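Side-chain contacts in histidinol dehydrogenase (Elizabethkingia anophelis NUHP1, PDB 6AN0), which probably catalyses the two successive NAD-dependent oxidations that turn L-histidinol into L-histidine, the last step of histidine biosynthesis, with the help of a zinc ion: residues A258-Q263 against V272-T277; R310-D315 against I321-L326. One frame throughout, in Å; residues are numbered along the deposited sequence. Where two conformers were deposited one is given.

Interaction 1 of 2, residues A258-Q263 against V272-T277; sequences ADLLSQ and VILLTT
Leu260 lays its forked end over Val272, CD2 sitting 3.8 Å from both CB and CG2 of Val272, while its other methyl, CD1, reaches up the strand to Leu274 CD2 at 4.2 Å, the two leucines meeting at roughly a right angle. Its CB does not aim at the strand; the first torsion (chi1 -64°), with CG opposite the carbonyl carbon, and an extended chi2 carry the fork there. Val272 in turn points at the helix and sets CG1 against it, 3.6 Å from Leu260 O and 3.9 Å from Gln263 CG. Only the aliphatic base of Gln263 takes part. With chi2 bent (60°), its amide leads away to Ser241, where OE1 is hydrogen-bonded to Ser241 OG; Val272 thus packs against the stem of a residue that probably binds zinc and substrate. No hydrogen bond crosses the contact. On the helix, Asp259 forms a salt bridge to Arg430 of the second subunit. Helix 258-263 runs nearly antiparallel to strand 272-276, 162° between directions with axes 9.0 Å apart, as the return leg of a beta-alpha-beta crossover requires. Val245 and Val243 of strand 242-247 continue the apolar layer under the helix, and helix 279-293 packs beside it on Leu274.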
ATOM      1  N   ALA A 258      -3.440  26.359  21.505  1.00 27.36           N
ATOM      2  CA  ALA A 258      -4.339  26.454  20.356  1.00 21.21           C
ATOM      3  C   ALA A 258      -4.192  25.252  19.428  1.00 25.20           C
ATOM      4  O   ALA A 258      -5.188  24.750  18.888  1.00 24.11           O
ATOM      5  CB  ALA A 258      -4.080  27.759  19.598  1.00 20.95           C
ATOM      6  N   ASP A 259      -2.961  24.767  19.237  1.00 24.51           N
ATOM      7  CA  ASP A 259      -2.744  23.587  18.400  1.00 23.96           C
ATOM      8  C   ASP A 259      -3.408  22.351  19.003  1.00 25.34           C
ATOM      9  O   ASP A 259      -4.096  21.595  18.300  1.00 24.55           O
ATOM     10  CB  ASP A 259      -1.246  23.356  18.197  1.00 21.88           C
ATOM     11  CG  ASP A 259      -0.599  24.468  17.372  1.00 30.41           C
ATOM     12  OD1 ASP A 259      -1.328  25.109  16.584  1.00 31.03           O
ATOM     13  OD2 ASP A 259       0.624  24.701  17.502  1.00 32.63           O
ATOM     14  N   LEU A 260      -3.206  22.128  20.304  1.00 23.28           N
ATOM     15  CA  LEU A 260      -3.872  21.021  20.985  1.00 26.04           C
ATOM     16  C   LEU A 260      -5.382  21.114  20.831  1.00 26.95           C
ATOM     17  O   LEU A 260      -6.053  20.115  20.540  1.00 25.99           O
ATOM     18  CB  LEU A 260      -3.504  21.009  22.467  1.00 24.27           C
ATOM     19  CG  LEU A 260      -2.040  20.771  22.829  1.00 28.79           C
ATOM     20  CD1 LEU A 260      -1.872  20.917  24.330  1.00 31.06           C
ATOM     21  CD2 LEU A 260      -1.597  19.387  22.342  1.00 21.70           C
ATOM     22  N   LEU A 261      -5.942  22.304  21.053  1.00 21.76           N
ATOM     23  CA  LEU A 261      -7.393  22.433  20.983  1.00 24.22           C
ATOM     24  C   LEU A 261      -7.901  22.286  19.557  1.00 28.35           C
ATOM     25  O   LEU A 261      -9.028  21.828  19.351  1.00 25.18           O
ATOM     26  CB  LEU A 261      -7.830  23.764  21.589  1.00 20.37           C
ATOM     27  CG  LEU A 261      -7.694  23.790  23.117  1.00 26.29           C
ATOM     28  CD1 LEU A 261      -7.905  25.178  23.668  1.00 24.71           C
ATOM     29  CD2 LEU A 261      -8.693  22.826  23.744  1.00 30.04           C
ATOM     30  N   SER A 262      -7.086  22.650  18.561  1.00 29.35           N
ATOM     31  CA  SER A 262      -7.508  22.451  17.178  0.52 25.20           C
ATOM     32  C   SER A 262      -7.695  20.968  16.874  1.00 27.10           C
ATOM     33  O   SER A 262      -8.661  20.585  16.207  1.00 27.10           O
ATOM     34  CB  SER A 262      -6.512  23.099  16.207  0.52 22.99           C
ATOM     35  OG  SER A 262      -5.274  22.414  16.156  0.52 25.03           O
ATOM     36  N   GLN A 263      -6.799  20.117  17.374  1.00 24.46           N
ATOM     37  CA  GLN A 263      -6.975  18.682  17.185  1.00 25.03           C
ATOM     38  C   GLN A 263      -8.125  18.140  18.037  1.00 23.96           C
ATOM     39  O   GLN A 263      -8.898  17.291  17.572  1.00 26.14           O
ATOM     40  CB  GLN A 263      -5.674  17.951  17.521  1.00 24.48           C
ATOM     41  CG  GLN A 263      -5.765  16.436  17.348  1.00 30.75           C
ATOM     42  CD  GLN A 263      -6.099  16.061  15.925  1.00 38.00           C
ATOM     43  OE1 GLN A 263      -7.189  15.569  15.636  1.00 48.54           O
ATOM     44  NE2 GLN A 263      -5.168  16.308  15.023  1.00 27.24           N
ATOM     45  N   VAL A 272      -4.765  14.012  22.156  1.00 22.47           N
ATOM     46  CA  VAL A 272      -3.599  14.876  22.019  1.00 23.69           C
ATOM     47  C   VAL A 272      -2.582  14.518  23.096  1.00 25.30           C
ATOM     48  O   VAL A 272      -2.929  14.122  24.215  1.00 25.18           O
ATOM     49  CB  VAL A 272      -3.959  16.383  22.063  1.00 29.79           C
ATOM     50  CG1 VAL A 272      -5.152  16.687  21.149  1.00 28.51           C
ATOM     51  CG2 VAL A 272      -4.233  16.851  23.491  1.00 24.44           C
ATOM     52  N   ILE A 273      -1.305  14.653  22.737  1.00 24.86           N
ATOM     53  CA  ILE A 273      -0.188  14.372  23.626  1.00 25.81           C
ATOM     54  C   ILE A 273       0.722  15.586  23.604  1.00 27.30           C
ATOM     55  O   ILE A 273       1.133  16.026  22.526  1.00 23.54           O
ATOM     56  CB  ILE A 273       0.598  13.120  23.185  1.00 25.15           C
ATOM     57  CG1 ILE A 273      -0.334  11.910  23.054  1.00 26.24           C
ATOM     58  CG2 ILE A 273       1.728  12.833  24.174  1.00 23.40           C
ATOM     59  CD1 ILE A 273      -0.819  11.385  24.370  1.00 26.70           C
ATOM     60  N   LEU A 274       1.020  16.136  24.782  1.00 26.21           N
ATOM     61  CA  LEU A 274       1.980  17.230  24.918  1.00 27.13           C
ATOM     62  C   LEU A 274       3.195  16.736  25.699  1.00 27.13           C
ATOM     63  O   LEU A 274       3.067  16.309  26.852  1.00 26.12           O
ATOM     64  CB  LEU A 274       1.341  18.436  25.619  1.00 26.07           C
ATOM     65  CG  LEU A 274       2.261  19.598  26.027  1.00 26.52           C
ATOM     66  CD1 LEU A 274       2.957  20.208  24.812  1.00 24.09           C
ATOM     67  CD2 LEU A 274       1.480  20.671  26.785  1.00 24.02           C
ATOM     68  N   LEU A 275       4.366  16.781  25.065  1.00 22.10           N
ATOM     69  CA  LEU A 275       5.640  16.471  25.702  1.00 24.14           C
ATOM     70  C   LEU A 275       6.400  17.775  25.881  1.00 24.50           C
ATOM     71  O   LEU A 275       6.548  18.533  24.917  1.00 24.15           O
ATOM     72  CB  LEU A 275       6.472  15.501  24.849  1.00 21.91           C
ATOM     73  CG  LEU A 275       5.824  14.194  24.382  1.00 21.06           C
ATOM     74  CD1 LEU A 275       6.843  13.379  23.593  1.00 18.76           C
ATOM     75  CD2 LEU A 275       5.302  13.399  25.565  1.00 23.16           C
ATOM     76  N   THR A 276       6.850  18.062  27.104  1.00 25.01           N
ATOM     77  CA  THR A 276       7.627  19.274  27.346  1.00 30.91           C
ATOM     78  C   THR A 276       8.931  18.916  28.042  1.00 35.01           C
ATOM     79  O   THR A 276       9.023  17.890  28.724  1.00 38.84           O
ATOM     80  CB  THR A 276       6.863  20.319  28.200  1.00 35.00           C
ATOM     81  OG1 THR A 276       6.749  19.853  29.549  1.00 41.24           O
ATOM     82  CG2 THR A 276       5.475  20.579  27.653  1.00 36.77           C
ATOM     83  N   THR A 277       9.946  19.769  27.869  1.00 29.51           N
ATOM     84  CA  THR A 277      11.203  19.561  28.578  1.00 34.00           C
ATOM     85  C   THR A 277      11.254  20.233  29.947  1.00 40.16           C
ATOM     86  O   THR A 277      12.241  20.041  30.661  1.00 39.67           O
ATOM     87  CB  THR A 277      12.411  20.036  27.752  1.00 37.71           C
ATOM     88  OG1 THR A 277      12.245  21.409  27.369  1.00 37.01           O
ATOM     89  CG2 THR A 277      12.587  19.167  26.516  1.00 39.60           C
TER

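Interaction 2 of 2, residues R310-D315 against I321-L326; sequences RGIVLD and IAFSNL
Between strand 310-313, with its exit at Leu314 and Asp315, and helix 321-326 the backbones stay well apart: the nearest CA atoms, those of Leu314 and Phe323, are 9.1 Å from each other, and side chains alone bridge the gap. Phe323 does so from the helix. Its CG lies opposite the backbone N (chi1 -174°), which throws the ring out from the helix towards the sheet. The far end of that ring receives Ile312, whose CD1 sits 3.5 Å from CZ and 3.8 Å from CE1 of Phe323; an extended chi2 (170°) holds this methyl at the limit of the isoleucine's reach. Nearer the helix, Leu314 CD1 rests 3.9 Å from Phe323 CB. Ile312 and Leu314 thus point to the same side of the chain, two residues apart, and address opposite ends of one phenylalanine, each crossing it at about a right angle. The contact is wholly apolar and buried. It packs helix 317-327 on the sheet beside strand 310-313, as in the first half of a beta-alpha-beta crossover that leads on to parallel strand 331-335. Leu275 of strand 271-276 touches both Ile312 and Phe323, Pro15 packs on Ile312 and Leu314, and Trp20 of helix 20-23 meets the Phe323 ring edge-to-face.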
ATOM      1  N   ARG A 310      -2.869  13.518  27.425  1.00 30.68           N
ATOM      2  CA  ARG A 310      -1.790  13.429  28.405  1.00 31.74           C
ATOM      3  C   ARG A 310      -0.775  14.539  28.174  1.00 35.30           C
ATOM      4  O   ARG A 310      -0.370  14.771  27.035  1.00 25.11           O
ATOM      5  CB  ARG A 310      -1.073  12.069  28.325  1.00 30.31           C
ATOM      6  CG  ARG A 310      -2.004  10.866  28.326  1.00 40.04           C
ATOM      7  CD  ARG A 310      -1.261   9.553  28.459  1.00 43.23           C
ATOM      8  NE  ARG A 310      -2.206   8.460  28.663  1.00 49.42           N
ATOM      9  CZ  ARG A 310      -2.587   7.612  27.715  1.00 52.10           C
ATOM     10  NH1 ARG A 310      -2.083   7.709  26.494  1.00 53.17           N
ATOM     11  NH2 ARG A 310      -3.462   6.651  27.995  1.00 61.17           N
ATOM     12  N   GLY A 311      -0.365  15.207  29.249  1.00 31.28           N
ATOM     13  CA  GLY A 311       0.811  16.069  29.240  1.00 30.45           C
ATOM     14  C   GLY A 311       1.935  15.424  30.037  1.00 30.65           C
ATOM     15  O   GLY A 311       1.738  15.007  31.182  1.00 38.23           O
ATOM     16  N   ILE A 312       3.112  15.344  29.418  1.00 29.27           N
ATOM     17  CA  ILE A 312       4.226  14.579  29.970  1.00 30.08           C
ATOM     18  C   ILE A 312       5.480  15.441  29.959  1.00 34.93           C
ATOM     19  O   ILE A 312       5.847  15.996  28.918  1.00 33.25           O
ATOM     20  CB  ILE A 312       4.454  13.280  29.170  1.00 30.59           C
ATOM     21  CG1 ILE A 312       3.142  12.492  29.069  1.00 37.65           C
ATOM     22  CG2 ILE A 312       5.564  12.443  29.814  1.00 34.99           C
ATOM     23  CD1 ILE A 312       3.188  11.318  28.117  1.00 35.44           C
ATOM     24  N   VAL A 313       6.148  15.534  31.106  1.00 34.57           N
ATOM     25  CA  VAL A 313       7.442  16.204  31.204  1.00 32.84           C
ATOM     26  C   VAL A 313       8.546  15.162  31.097  1.00 30.04           C
ATOM     27  O   VAL A 313       8.561  14.175  31.843  1.00 32.81           O
ATOM     28  CB  VAL A 313       7.570  17.010  32.508  1.00 34.13           C
ATOM     29  CG1 VAL A 313       8.954  17.630  32.587  1.00 36.62           C
ATOM     30  CG2 VAL A 313       6.510  18.085  32.561  1.00 34.11           C
ATOM     31  N   LEU A 314       9.466  15.379  30.165  1.00 32.27           N
ATOM     32  CA  LEU A 314      10.629  14.530  29.957  1.00 31.11           C
ATOM     33  C   LEU A 314      11.860  15.423  29.865  1.00 42.00           C
ATOM     34  O   LEU A 314      11.788  16.524  29.314  1.00 51.44           O
ATOM     35  CB  LEU A 314      10.462  13.682  28.676  1.00 26.38           C
ATOM     36  CG  LEU A 314       9.302  12.679  28.690  1.00 34.62           C
ATOM     37  CD1 LEU A 314       9.010  12.099  27.291  1.00 34.75           C
ATOM     38  CD2 LEU A 314       9.562  11.564  29.710  1.00 37.59           C
ATOM     39  N   ASP A 315      12.990  14.952  30.385  1.00 39.53           N
ATOM     40  CA  ASP A 315      14.087  15.858  30.708  1.00 38.51           C
ATOM     41  C   ASP A 315      15.028  16.145  29.536  1.00 43.19           C
ATOM     42  O   ASP A 315      16.100  16.711  29.755  1.00 51.68           O
ATOM     43  CB  ASP A 315      14.880  15.333  31.914  1.00 49.40           C
ATOM     44  CG  ASP A 315      15.500  13.969  31.680  1.00 61.29           C
ATOM     45  OD1 ASP A 315      15.499  13.475  30.533  1.00 67.47           O
ATOM     46  OD2 ASP A 315      15.998  13.384  32.667  1.00 70.86           O
ATOM     47  N   ILE A 321      11.601  12.828  21.619  1.00 28.07           N
ATOM     48  CA  ILE A 321      11.583  12.204  20.295  1.00 25.23           C
ATOM     49  C   ILE A 321      11.440  10.691  20.421  1.00 28.60           C
ATOM     50  O   ILE A 321      10.706  10.054  19.653  1.00 26.88           O
ATOM     51  CB  ILE A 321      12.858  12.577  19.511  1.00 30.87           C
ATOM     52  CG1 ILE A 321      12.950  14.093  19.277  1.00 30.56           C
ATOM     53  CG2 ILE A 321      12.929  11.808  18.187  1.00 31.42           C
ATOM     54  CD1 ILE A 321      12.079  14.593  18.163  1.00 45.27           C
ATOM     55  N   ALA A 322      12.158  10.089  21.379  1.00 27.97           N
ATOM     56  CA  ALA A 322      12.071   8.644  21.567  1.00 29.51           C
ATOM     57  C   ALA A 322      10.665   8.234  21.984  1.00 29.41           C
ATOM     58  O   ALA A 322      10.130   7.242  21.482  1.00 27.19           O
ATOM     59  CB  ALA A 322      13.108   8.171  22.594  1.00 30.92           C
ATOM     60  N   PHE A 323      10.038   8.996  22.885  1.00 28.13           N
ATOM     61  CA  PHE A 323       8.631   8.747  23.200  1.00 25.94           C
ATOM     62  C   PHE A 323       7.765   8.887  21.953  1.00 27.01           C
ATOM     63  O   PHE A 323       6.901   8.040  21.681  1.00 26.02           O
ATOM     64  CB  PHE A 323       8.157   9.700  24.299  1.00 25.29           C
ATOM     65  CG  PHE A 323       6.763   9.416  24.797  1.00 26.43           C
ATOM     66  CD1 PHE A 323       6.566   8.800  26.025  1.00 32.75           C
ATOM     67  CD2 PHE A 323       5.645   9.773  24.044  1.00 25.36           C
ATOM     68  CE1 PHE A 323       5.284   8.537  26.490  1.00 34.53           C
ATOM     69  CE2 PHE A 323       4.368   9.512  24.495  1.00 26.89           C
ATOM     70  CZ  PHE A 323       4.184   8.890  25.731  1.00 32.75           C
ATOM     71  N   SER A 324       7.982   9.956  21.174  1.00 23.69           N
ATOM     72  CA  SER A 324       7.163  10.173  19.984  1.00 25.19           C
ATOM     73  C   SER A 324       7.310   9.023  18.994  1.00 23.02           C
ATOM     74  O   SER A 324       6.332   8.606  18.359  1.00 23.63           O
ATOM     75  CB  SER A 324       7.542  11.502  19.318  1.00 21.63           C
ATOM     76  OG  SER A 324       6.710  11.765  18.194  1.00 22.23           O
ATOM     77  N   ASN A 325       8.530   8.497  18.848  1.00 20.65           N
ATOM     78  CA  ASN A 325       8.762   7.409  17.904  1.00 22.40           C
ATOM     79  C   ASN A 325       8.055   6.129  18.342  1.00 32.46           C
ATOM     80  O   ASN A 325       7.601   5.347  17.497  1.00 27.15           O
ATOM     81  CB  ASN A 325      10.269   7.171  17.733  1.00 23.74           C
ATOM     82  CG  ASN A 325      10.961   8.270  16.911  1.00 23.65           C
ATOM     83  OD1 ASN A 325      10.335   8.947  16.090  1.00 23.61           O
ATOM     84  ND2 ASN A 325      12.272   8.420  17.111  1.00 22.67           N
ATOM     85  N   LEU A 326       7.928   5.912  19.652  1.00 25.88           N
ATOM     86  CA  LEU A 326       7.144   4.785  20.153  1.00 25.96           C
ATOM     87  C   LEU A 326       5.645   5.008  19.952  1.00 28.24           C
ATOM     88  O   LEU A 326       4.901   4.054  19.696  1.00 27.05           O
ATOM     89  CB  LEU A 326       7.449   4.553  21.638  1.00 24.53           C
ATOM     90  CG  LEU A 326       8.870   4.104  21.996  1.00 30.82           C
ATOM     91  CD1 LEU A 326       9.023   3.916  23.503  1.00 41.70           C
ATOM     92  CD2 LEU A 326       9.227   2.834  21.266  1.00 39.12           C
TER

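In the fold
Interactions 1 and 2 illustrate how a parallel alpha/beta sheet is covered on its two faces. They share neighbouring strands, 271-276 and 310-313, joined by probable hydrogen bonds from Ile312 N to Leu274 O and from Thr276 N to Ile312 O. Within strand 271-276, Val272 and Leu274 serve interaction 1, whereas Leu275 faces the other side of the sheet, where interaction 2 lies. Both contacts are buried and apolar, but their surroundings differ. Helix 258-263 borders the predicted active site and the second subunit; helix 321-326 is backed by the N-terminal part of its own chain. Interaction 1 is aliphatic throughout, with the stem of a glutamine among its partners; interaction 2 turns on an aromatic ring met by two aliphatic side chains.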